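Local coordinates for protein alpha-glucosidase (Bacteroides thetaiotaomicron, PDB 5XFM) that hydrolyses beta-L-arabinopyranosides and alpha-galactosides as a bifunctional enzyme of glycoside hydrolase family 97, at residues T298-D306 with A456-Q464; A471-F479 with F559-L570. The protein carries 1 engineered substitution. All coordinates share one frame; numbering follows the deposited sequence.

Contact 1 (298-306 with 456-464) lies within the catalytic barrel region of the chain. Contact 2 (471-479 with 559-570) joins that region to the C-terminal sheet. Their centres are about 23 Å apart and they do not touch. They share no helix or strand, although segments 456-464 and 471-479 follow each other closely along the chain. Contact 1 is partly buried, with F462 exposed, and its one glutamate, E458, binds the calcium ion. No hydrogen bond crosses it. Contact 2 is more deeply buried and mainly apolar. Proline and aromatic packing dominate there, and one backbone hydrogen bond crosses between the two regions.

Contact 1 (T298-D306 with A456-Q464); sequences TWSWILWQD and ASENMVFNQ. With CA (calcium ion), chain E.
I302 on the short helix 300-304 lies beside E458 on helix 458-462, with their CA atoms 6.1 Å apart. The two helix axes run in nearly the same direction, 21° apart. No hydrogen bond joins the segments. The apolar middle belongs to I302, whose CG1 stands anti to the backbone N (chi1 178°) and sends CD1 across to the other helix. There CD1 meets V461 CG2 at 3.6 Å. It also lies by S457 OG, which is hydrogen-bonded to G490 O. V461 CG2 rests against the carbonyl O of I302 as well. That same I302 O accepts a hydrogen bond from Q305 NE2 at 2.7 Å, the donor standing above the carbonyl plane. The bond holds the bent Q305 side chain in place. Q305 OE1 then lies over one face of the W301 ring and at the edge of the F462 ring. The indole is tied by a bond from W301 NE1 to D306 OD1 at 3.0 Å. Its far corner, W301 CH2, meets F462 CZ at 3.8 Å. E458 OE1 comes to the edge of the same indole, 3.4 Å from W301 CH2. The other carboxylate oxygen, E458 OE2, binds the calcium ion at 2.6 Å, and OE1 accepts from a water that is also a calcium ligand. The carboxylate is thus held by metal and water together. E174 and E452 are the other glutamates of this site. Helix 300-304 directly follows barrel strand 295-299, helix 458-462 comes after barrel strand 448-451, and L498 of strand 497-498 packs on both L303 and V461.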
loop_
_atom_site.group_PDB
_atom_site.type_symbol
_atom_site.label_atom_id
_atom_site.label_comp_id
_atom_site.label_asym_id
_atom_site.label_seq_id
_atom_site.Cartn_x
_atom_site.Cartn_y
_atom_site.Cartn_z
ATOM N N THR A 298 15.830 9.768 -10.210
ATOM C CA THR A 298 17.078 9.564 -9.493
ATOM C C THR A 298 16.973 10.263 -8.143
ATOM O O THR A 298 16.230 11.234 -7.986
ATOM C CB THR A 298 18.294 10.075 -10.278
ATOM O OG1 THR A 298 18.099 11.452 -10.616
ATOM C CG2 THR A 298 18.473 9.266 -11.552
ATOM N N TRP A 299 17.740 9.786 -7.176
ATOM C CA TRP A 299 17.490 10.136 -5.792
ATOM C C TRP A 299 18.795 10.080 -5.019
ATOM O O TRP A 299 19.266 8.995 -4.675
ATOM C CB TRP A 299 16.452 9.173 -5.202
ATOM C CG TRP A 299 16.039 9.448 -3.791
ATOM C CD1 TRP A 299 16.043 10.655 -3.148
ATOM C CD2 TRP A 299 15.528 8.494 -2.852
ATOM N NE1 TRP A 299 15.576 10.506 -1.861
ATOM C CE2 TRP A 299 15.255 9.190 -1.655
ATOM C CE3 TRP A 299 15.283 7.117 -2.906
ATOM C CZ2 TRP A 299 14.740 8.554 -0.521
ATOM C CZ3 TRP A 299 14.782 6.485 -1.775
ATOM C CH2 TRP A 299 14.510 7.206 -0.601
ATOM N N SER A 300 19.397 11.244 -4.792
ATOM C CA SER A 300 20.726 11.314 -4.188
ATOM C C SER A 300 20.746 10.908 -2.712
ATOM O O SER A 300 21.678 10.240 -2.261
ATOM C CB SER A 300 21.316 12.727 -4.366
ATOM O OG SER A 300 20.787 13.664 -3.440
ATOM N N TRP A 301 19.719 11.293 -1.962
ATOM C CA TRP A 301 19.744 11.117 -0.511
ATOM C C TRP A 301 19.790 9.656 -0.046
ATOM O O TRP A 301 20.313 9.377 1.016
ATOM C CB TRP A 301 18.538 11.807 0.136
ATOM C CG TRP A 301 18.506 11.629 1.624
ATOM C CD1 TRP A 301 19.084 12.434 2.566
ATOM C CD2 TRP A 301 17.887 10.555 2.340
ATOM N NE1 TRP A 301 18.851 11.932 3.826
ATOM C CE2 TRP A 301 18.121 10.777 3.713
ATOM C CE3 TRP A 301 17.157 9.426 1.953
ATOM C CZ2 TRP A 301 17.645 9.913 4.700
ATOM C CZ3 TRP A 301 16.686 8.572 2.933
ATOM C CH2 TRP A 301 16.930 8.821 4.290
ATOM N N ILE A 302 19.196 8.729 -0.786
ATOM C CA ILE A 302 19.137 7.354 -0.283
ATOM C C ILE A 302 20.548 6.777 -0.031
ATOM O O ILE A 302 20.818 6.238 1.043
ATOM C CB ILE A 302 18.324 6.423 -1.226
ATOM C CG1 ILE A 302 18.330 4.989 -0.697
ATOM C CG2 ILE A 302 18.824 6.475 -2.666
ATOM C CD1 ILE A 302 17.768 4.858 0.694
ATOM N N LEU A 303 21.460 6.953 -0.981
ATOM C CA LEU A 303 22.809 6.412 -0.840
ATOM C C LEU A 303 23.866 7.441 -0.433
ATOM O O LEU A 303 24.883 7.080 0.160
ATOM C CB LEU A 303 23.235 5.741 -2.148
ATOM C CG LEU A 303 22.672 4.337 -2.356
ATOM C CD1 LEU A 303 23.085 3.787 -3.708
ATOM C CD2 LEU A 303 23.156 3.431 -1.241
ATOM N N TRP A 304 23.638 8.711 -0.760
ATOM C CA TRP A 304 24.616 9.755 -0.466
ATOM C C TRP A 304 24.192 10.622 0.728
ATOM O O TRP A 304 24.969 11.437 1.225
ATOM C CB TRP A 304 24.854 10.617 -1.706
ATOM C CG TRP A 304 25.532 9.883 -2.836
ATOM C CD1 TRP A 304 25.743 8.535 -2.935
ATOM C CD2 TRP A 304 26.087 10.463 -4.026
ATOM N NE1 TRP A 304 26.392 8.241 -4.112
ATOM C CE2 TRP A 304 26.614 9.409 -4.799
ATOM C CE3 TRP A 304 26.188 11.771 -4.512
ATOM C CZ2 TRP A 304 27.237 9.624 -6.030
ATOM C CZ3 TRP A 304 26.801 11.981 -5.736
ATOM C CH2 TRP A 304 27.322 10.912 -6.479
ATOM N N GLN A 305 22.954 10.434 1.168
ATOM C CA GLN A 305 22.412 11.037 2.391
ATOM C C GLN A 305 22.490 12.565 2.437
ATOM O O GLN A 305 22.562 13.222 1.394
ATOM C CB GLN A 305 23.106 10.436 3.614
ATOM C CG GLN A 305 22.895 8.928 3.749
ATOM C CD GLN A 305 21.480 8.559 4.154
ATOM O OE1 GLN A 305 20.960 9.063 5.148
ATOM N NE2 GLN A 305 20.848 7.674 3.381
ATOM N N ASP A 306 22.473 13.122 3.648
ATOM C CA ASP A 306 22.337 14.569 3.846
ATOM C C ASP A 306 23.476 15.362 3.206
ATOM O O ASP A 306 23.307 16.523 2.832
ATOM C CB ASP A 306 22.272 14.904 5.341
ATOM C CG ASP A 306 20.908 14.608 5.965
ATOM O OD1 ASP A 306 19.945 14.297 5.233
ATOM O OD2 ASP A 306 20.800 14.704 7.206
ATOM N N ALA A 456 11.039 1.089 4.324
ATOM C CA ALA A 456 11.601 1.282 2.992
ATOM C C ALA A 456 13.098 0.977 2.952
ATOM O O ALA A 456 13.709 0.640 3.967
ATOM C CB ALA A 456 11.339 2.703 2.505
ATOM N N SER A 457 13.667 1.086 1.758
ATOM C CA SER A 457 15.066 0.767 1.514
ATOM C C SER A 457 16.032 1.590 2.365
ATOM O O SER A 457 17.175 1.177 2.583
ATOM C CB SER A 457 15.373 0.954 0.026
ATOM O OG SER A 457 15.304 2.323 -0.337
ATOM N N GLU A 458 15.574 2.751 2.837
ATOM C CA GLU A 458 16.379 3.605 3.717
ATOM C C GLU A 458 16.866 2.820 4.935
ATOM O O GLU A 458 17.985 3.015 5.410
ATOM C CB GLU A 458 15.583 4.850 4.160
ATOM C CG GLU A 458 14.457 4.573 5.164
ATOM C CD GLU A 458 13.745 5.833 5.651
ATOM O OE1 GLU A 458 14.300 6.947 5.499
ATOM O OE2 GLU A 458 12.625 5.700 6.198
ATOM N N ASN A 459 16.030 1.908 5.422
ATOM C CA ASN A 459 16.380 1.144 6.603
ATOM C C ASN A 459 17.569 0.228 6.315
ATOM O O ASN A 459 18.414 0.009 7.184
ATOM C CB ASN A 459 15.167 0.357 7.107
ATOM C CG ASN A 459 14.038 1.267 7.569
ATOM O OD1 ASN A 459 12.991 1.359 6.927
ATOM N ND2 ASN A 459 14.248 1.942 8.691
ATOM N N MET A 460 17.657 -0.269 5.085
ATOM C CA MET A 460 18.803 -1.083 4.702
ATOM C C MET A 460 20.078 -0.242 4.753
ATOM O O MET A 460 21.148 -0.751 5.076
ATOM C CB MET A 460 18.616 -1.687 3.312
ATOM C CG MET A 460 17.482 -2.706 3.213
ATOM S SD MET A 460 17.239 -3.243 1.507
ATOM C CE MET A 460 18.926 -3.692 1.075
ATOM N N VAL A 461 19.970 1.044 4.432
ATOM C CA VAL A 461 21.121 1.932 4.560
ATOM C C VAL A 461 21.432 2.129 6.035
ATOM O O VAL A 461 22.599 2.199 6.432
ATOM C CB VAL A 461 20.894 3.301 3.878
ATOM C CG1 VAL A 461 22.174 4.128 3.915
ATOM C CG2 VAL A 461 20.437 3.109 2.448
ATOM N N PHE A 462 20.385 2.205 6.854
ATOM C CA PHE A 462 20.575 2.524 8.263
ATOM C C PHE A 462 21.142 1.356 9.064
ATOM O O PHE A 462 21.967 1.552 9.952
ATOM C CB PHE A 462 19.257 2.966 8.899
ATOM C CG PHE A 462 18.667 4.205 8.290
ATOM C CD1 PHE A 462 19.475 5.153 7.688
ATOM C CD2 PHE A 462 17.298 4.428 8.339
ATOM C CE1 PHE A 462 18.928 6.295 7.129
ATOM C CE2 PHE A 462 16.749 5.567 7.784
ATOM C CZ PHE A 462 17.563 6.501 7.178
ATOM N N ASN A 463 20.708 0.143 8.741
ATOM C CA ASN A 463 20.934 -0.995 9.626
ATOM C C ASN A 463 21.103 -2.300 8.855
ATOM O O ASN A 463 20.279 -2.647 8.009
ATOM C CB ASN A 463 19.766 -1.097 10.622
ATOM C CG ASN A 463 19.966 -2.171 11.699
ATOM O OD1 ASN A 463 20.722 -3.130 11.532
ATOM N ND2 ASN A 463 19.266 -2.008 12.815
ATOM N N GLN A 464 22.176 -3.018 9.175
ATOM C CA GLN A 464 22.514 -4.290 8.540
ATOM C C GLN A 464 21.403 -5.324 8.692
ATOM O O GLN A 464 21.236 -6.199 7.840
ATOM C CB GLN A 464 23.807 -4.851 9.143
ATOM C CG GLN A 464 24.298 -6.129 8.479
ATOM C CD GLN A 464 24.638 -5.917 7.019
ATOM O OE1 GLN A 464 25.225 -4.897 6.647
ATOM N NE2 GLN A 464 24.261 -6.872 6.179
HETATM CA CA CA E . 10.476 7.125 6.338
HETATM O O HOH W 1 12.860 8.301 7.354
HETATM O O HOH W 2 9.437 8.931 7.447
HETATM O O HOH W 3 11.402 7.125 8.664
HETATM O O HOH W 4 10.989 8.816 4.695
#

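Contact 2 (A471-F479 with F559-L570); sequences AFNTCLHPF and FVDGYPGKYVVL
A beta-hairpin at the edge of the C-terminal sheet packs here on the end of helix 470-474 and the turns after it, with C475 and F479 meeting its bend at P564 and G565. G565 N donates to C475 O at 2.7 Å. The bond is nearly straight, 165° at the hydrogen, but the donor stands well above the carbonyl plane. G565 CA also makes a nearly straight CA-H...O contact with F472 O. The F472 ring meets G565 O with its edge, CD1 to O 3.4 Å. A CB on G565 would clash with this ring, and at this residue's backbone angles it would also press on the carbonyl O of P564. C475 SG lies against the backbone of the returning strand, 3.4 Å from Y567 CA. P478 extends the apolar surface, its CG touching V568 CG2 at 3.6 Å and its CB touching L570 CD2. F479 has its CG anti to its own carbonyl carbon (chi1 -60°), which points the ring at the hairpin. P564 CG makes a CH-pi contact over one face, 3.9 Å from the F479 ring centroid. F479 CE2 meets F559 CE1 at 3.6 Å, the two ring planes 74° apart. With an alanine at F479, the P564 ring would probably lose its CH-pi partner and a gap would open beside F559. V273 of helix 270-274 also touches both phenylalanines. The hairpin carries two classic beta bulges, V560 and D561 facing V569, and K566 and Y567 facing Y563. A barrel followed by such an all-beta C-terminal domain is the architecture typical of family 97.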
loop_
_atom_site.group_PDB
_atom_site.type_symbol
_atom_site.label_atom_id
_atom_site.label_comp_id
_atom_site.label_asym_id
_atom_site.label_seq_id
_atom_site.Cartn_x
_atom_site.Cartn_y
_atom_site.Cartn_z
ATOM N N ALA A 471 15.141 -9.974 1.704
ATOM C CA ALA A 471 14.446 -10.965 0.889
ATOM C C ALA A 471 13.105 -11.360 1.508
ATOM O O ALA A 471 12.100 -11.442 0.817
ATOM C CB ALA A 471 15.327 -12.188 0.687
ATOM N N PHE A 472 13.102 -11.567 2.818
ATOM C CA PHE A 472 11.899 -11.904 3.578
ATOM C C PHE A 472 10.764 -10.878 3.357
ATOM O O PHE A 472 9.635 -11.238 2.967
ATOM C CB PHE A 472 12.287 -12.024 5.062
ATOM C CG PHE A 472 11.132 -12.210 6.003
ATOM C CD1 PHE A 472 10.421 -13.398 6.023
ATOM C CD2 PHE A 472 10.803 -11.219 6.916
ATOM C CE1 PHE A 472 9.373 -13.578 6.907
ATOM C CE2 PHE A 472 9.761 -11.392 7.804
ATOM C CZ PHE A 472 9.042 -12.571 7.800
ATOM N N ASN A 473 11.071 -9.602 3.579
ATOM C CA ASN A 473 10.086 -8.533 3.416
ATOM C C ASN A 473 9.649 -8.357 1.961
ATOM O O ASN A 473 8.458 -8.119 1.678
ATOM C CB ASN A 473 10.643 -7.218 3.968
ATOM C CG ASN A 473 10.807 -7.243 5.479
ATOM O OD1 ASN A 473 11.898 -6.996 6.009
ATOM N ND2 ASN A 473 9.720 -7.546 6.183
ATOM N N THR A 474 10.601 -8.495 1.039
ATOM C CA THR A 474 10.288 -8.499 -0.394
ATOM C C THR A 474 9.308 -9.628 -0.732
ATOM O O THR A 474 8.449 -9.483 -1.598
ATOM C CB THR A 474 11.559 -8.635 -1.252
ATOM O OG1 THR A 474 12.451 -7.556 -0.952
ATOM C CG2 THR A 474 11.227 -8.594 -2.736
ATOM N N CYS A 475 9.435 -10.752 -0.037
ATOM C CA CYS A 475 8.542 -11.883 -0.255
ATOM C C CYS A 475 7.280 -11.740 0.575
ATOM O O CYS A 475 6.417 -12.618 0.556
ATOM C CB CYS A 475 9.234 -13.209 0.079
ATOM S SG CYS A 475 10.440 -13.744 -1.146
ATOM N N LEU A 476 7.175 -10.649 1.325
ATOM C CA LEU A 476 5.904 -10.359 1.980
ATOM C C LEU A 476 5.049 -9.356 1.195
ATOM O O LEU A 476 3.846 -9.578 1.002
ATOM C CB LEU A 476 6.141 -9.840 3.402
ATOM C CG LEU A 476 6.657 -10.871 4.403
ATOM C CD1 LEU A 476 7.088 -10.189 5.677
ATOM C CD2 LEU A 476 5.606 -11.935 4.695
ATOM N N HIS A 477 5.677 -8.286 0.707
ATOM C CA HIS A 477 4.939 -7.131 0.169
ATOM C C HIS A 477 3.891 -7.380 -0.925
ATOM O O HIS A 477 2.809 -6.802 -0.857
ATOM C CB HIS A 477 5.940 -6.099 -0.343
ATOM C CG HIS A 477 6.827 -5.565 0.735
ATOM N ND1 HIS A 477 6.390 -5.390 2.030
ATOM C CD2 HIS A 477 8.136 -5.221 0.727
ATOM C CE1 HIS A 477 7.387 -4.938 2.770
ATOM N NE2 HIS A 477 8.455 -4.825 2.004
ATOM N N PRO A 478 4.186 -8.235 -1.921
ATOM C CA PRO A 478 3.145 -8.432 -2.934
ATOM C C PRO A 478 1.880 -9.100 -2.395
ATOM O O PRO A 478 0.826 -8.973 -3.014
ATOM C CB PRO A 478 3.833 -9.318 -3.983
ATOM C CG PRO A 478 5.065 -9.832 -3.338
ATOM C CD PRO A 478 5.474 -8.809 -2.346
ATOM N N PHE A 479 1.996 -9.808 -1.275
ATOM C CA PHE A 479 0.852 -10.460 -0.644
ATOM C C PHE A 479 0.103 -9.542 0.333
ATOM O O PHE A 479 -1.072 -9.778 0.635
ATOM C CB PHE A 479 1.297 -11.723 0.110
ATOM C CG PHE A 479 1.948 -12.773 -0.760
ATOM C CD1 PHE A 479 3.330 -12.907 -0.793
ATOM C CD2 PHE A 479 1.179 -13.644 -1.516
ATOM C CE1 PHE A 479 3.928 -13.879 -1.578
ATOM C CE2 PHE A 479 1.772 -14.615 -2.302
ATOM C CZ PHE A 479 3.149 -14.732 -2.333
ATOM N N PHE A 559 -0.565 -13.533 -10.623
ATOM C CA PHE A 559 0.176 -14.317 -9.644
ATOM C C PHE A 559 0.491 -15.685 -10.223
ATOM O O PHE A 559 -0.400 -16.398 -10.684
ATOM C CB PHE A 559 -0.615 -14.438 -8.338
ATOM C CG PHE A 559 0.037 -15.320 -7.306
ATOM C CD1 PHE A 559 1.209 -14.922 -6.678
ATOM C CD2 PHE A 559 -0.540 -16.529 -6.939
ATOM C CE1 PHE A 559 1.810 -15.728 -5.717
ATOM C CE2 PHE A 559 0.051 -17.341 -5.977
ATOM C CZ PHE A 559 1.229 -16.939 -5.365
ATOM N N VAL A 560 1.771 -16.034 -10.216
ATOM C CA VAL A 560 2.231 -17.288 -10.795
ATOM C C VAL A 560 2.486 -18.329 -9.715
ATOM O O VAL A 560 1.974 -19.443 -9.786
ATOM C CB VAL A 560 3.520 -17.077 -11.612
ATOM C CG1 VAL A 560 3.926 -18.364 -12.305
ATOM C CG2 VAL A 560 3.325 -15.957 -12.625
ATOM N N ASP A 561 3.278 -17.963 -8.711
ATOM C CA ASP A 561 3.557 -18.884 -7.611
ATOM C C ASP A 561 4.137 -18.131 -6.428
ATOM O O ASP A 561 4.498 -16.968 -6.557
ATOM C CB ASP A 561 4.519 -19.991 -8.054
ATOM C CG ASP A 561 4.551 -21.158 -7.083
ATOM O OD1 ASP A 561 3.529 -21.389 -6.399
ATOM O OD2 ASP A 561 5.596 -21.840 -6.999
ATOM N N GLY A 562 4.217 -18.784 -5.273
ATOM C CA GLY A 562 4.841 -18.166 -4.120
ATOM C C GLY A 562 4.267 -18.526 -2.763
ATOM O O GLY A 562 3.238 -19.194 -2.645
ATOM N N TYR A 563 4.966 -18.073 -1.730
ATOM C CA TYR A 563 4.521 -18.183 -0.350
ATOM C C TYR A 563 5.141 -17.014 0.405
ATOM O O TYR A 563 6.353 -16.760 0.282
ATOM C CB TYR A 563 4.934 -19.527 0.261
ATOM C CG TYR A 563 4.262 -19.851 1.576
ATOM C CD1 TYR A 563 3.106 -20.616 1.611
ATOM C CD2 TYR A 563 4.779 -19.395 2.779
ATOM C CE1 TYR A 563 2.483 -20.916 2.805
ATOM C CE2 TYR A 563 4.164 -19.689 3.978
ATOM C CZ TYR A 563 3.014 -20.452 3.982
ATOM O OH TYR A 563 2.391 -20.755 5.168
ATOM N N PRO A 564 4.313 -16.298 1.183
ATOM C CA PRO A 564 4.682 -15.053 1.863
ATOM C C PRO A 564 5.882 -15.216 2.783
ATOM O O PRO A 564 5.838 -16.018 3.721
ATOM C CB PRO A 564 3.428 -14.707 2.673
ATOM C CG PRO A 564 2.323 -15.384 1.962
ATOM C CD PRO A 564 2.915 -16.667 1.450
ATOM N N GLY A 565 6.932 -14.444 2.511
ATOM C CA GLY A 565 8.145 -14.456 3.309
ATOM C C GLY A 565 9.167 -15.485 2.861
ATOM O O GLY A 565 10.320 -15.454 3.296
ATOM N N LYS A 566 8.768 -16.366 1.951
ATOM C CA LYS A 566 9.638 -17.453 1.514
ATOM C C LYS A 566 10.065 -17.250 0.066
ATOM O O LYS A 566 11.261 -17.227 -0.240
ATOM C CB LYS A 566 8.935 -18.794 1.694
ATOM C CG LYS A 566 8.910 -19.253 3.150
ATOM C CD LYS A 566 8.047 -20.486 3.342
ATOM C CE LYS A 566 8.216 -21.066 4.739
ATOM N NZ LYS A 566 7.086 -20.709 5.640
ATOM N N TYR A 567 9.097 -17.084 -0.829
ATOM C CA TYR A 567 9.446 -16.826 -2.226
ATOM C C TYR A 567 8.270 -16.218 -2.962
ATOM O O TYR A 567 7.132 -16.339 -2.522
ATOM C CB TYR A 567 9.919 -18.111 -2.919
ATOM C CG TYR A 567 8.839 -19.123 -3.236
ATOM C CD1 TYR A 567 8.312 -19.942 -2.245
ATOM C CD2 TYR A 567 8.376 -19.287 -4.536
ATOM C CE1 TYR A 567 7.334 -20.880 -2.535
ATOM C CE2 TYR A 567 7.408 -20.224 -4.839
ATOM C CZ TYR A 567 6.885 -21.015 -3.833
ATOM O OH TYR A 567 5.916 -21.945 -4.127
ATOM N N VAL A 568 8.542 -15.531 -4.065
ATOM C CA VAL A 568 7.441 -14.933 -4.816
ATOM C C VAL A 568 7.728 -14.894 -6.313
ATOM O O VAL A 568 8.836 -14.572 -6.747
ATOM C CB VAL A 568 7.104 -13.501 -4.300
ATOM C CG1 VAL A 568 8.276 -12.562 -4.459
ATOM C CG2 VAL A 568 5.875 -12.950 -5.013
ATOM N N VAL A 569 6.708 -15.262 -7.082
ATOM C CA VAL A 569 6.759 -15.311 -8.540
ATOM C C VAL A 569 5.517 -14.671 -9.145
ATOM O O VAL A 569 4.410 -15.217 -9.014
ATOM C CB VAL A 569 6.845 -16.766 -9.069
ATOM C CG1 VAL A 569 7.157 -16.776 -10.555
ATOM C CG2 VAL A 569 7.872 -17.575 -8.291
ATOM N N LEU A 570 5.686 -13.516 -9.788
ATOM C CA LEU A 570 4.548 -12.860 -10.434
ATOM C C LEU A 570 4.896 -12.272 -11.799
ATOM O O LEU A 570 6.045 -11.905 -12.064
ATOM C CB LEU A 570 3.938 -11.783 -9.529
ATOM C CG LEU A 570 4.685 -10.558 -9.018
ATOM C CD1 LEU A 570 4.698 -9.406 -10.027
ATOM C CD2 LEU A 570 4.025 -10.123 -7.727
#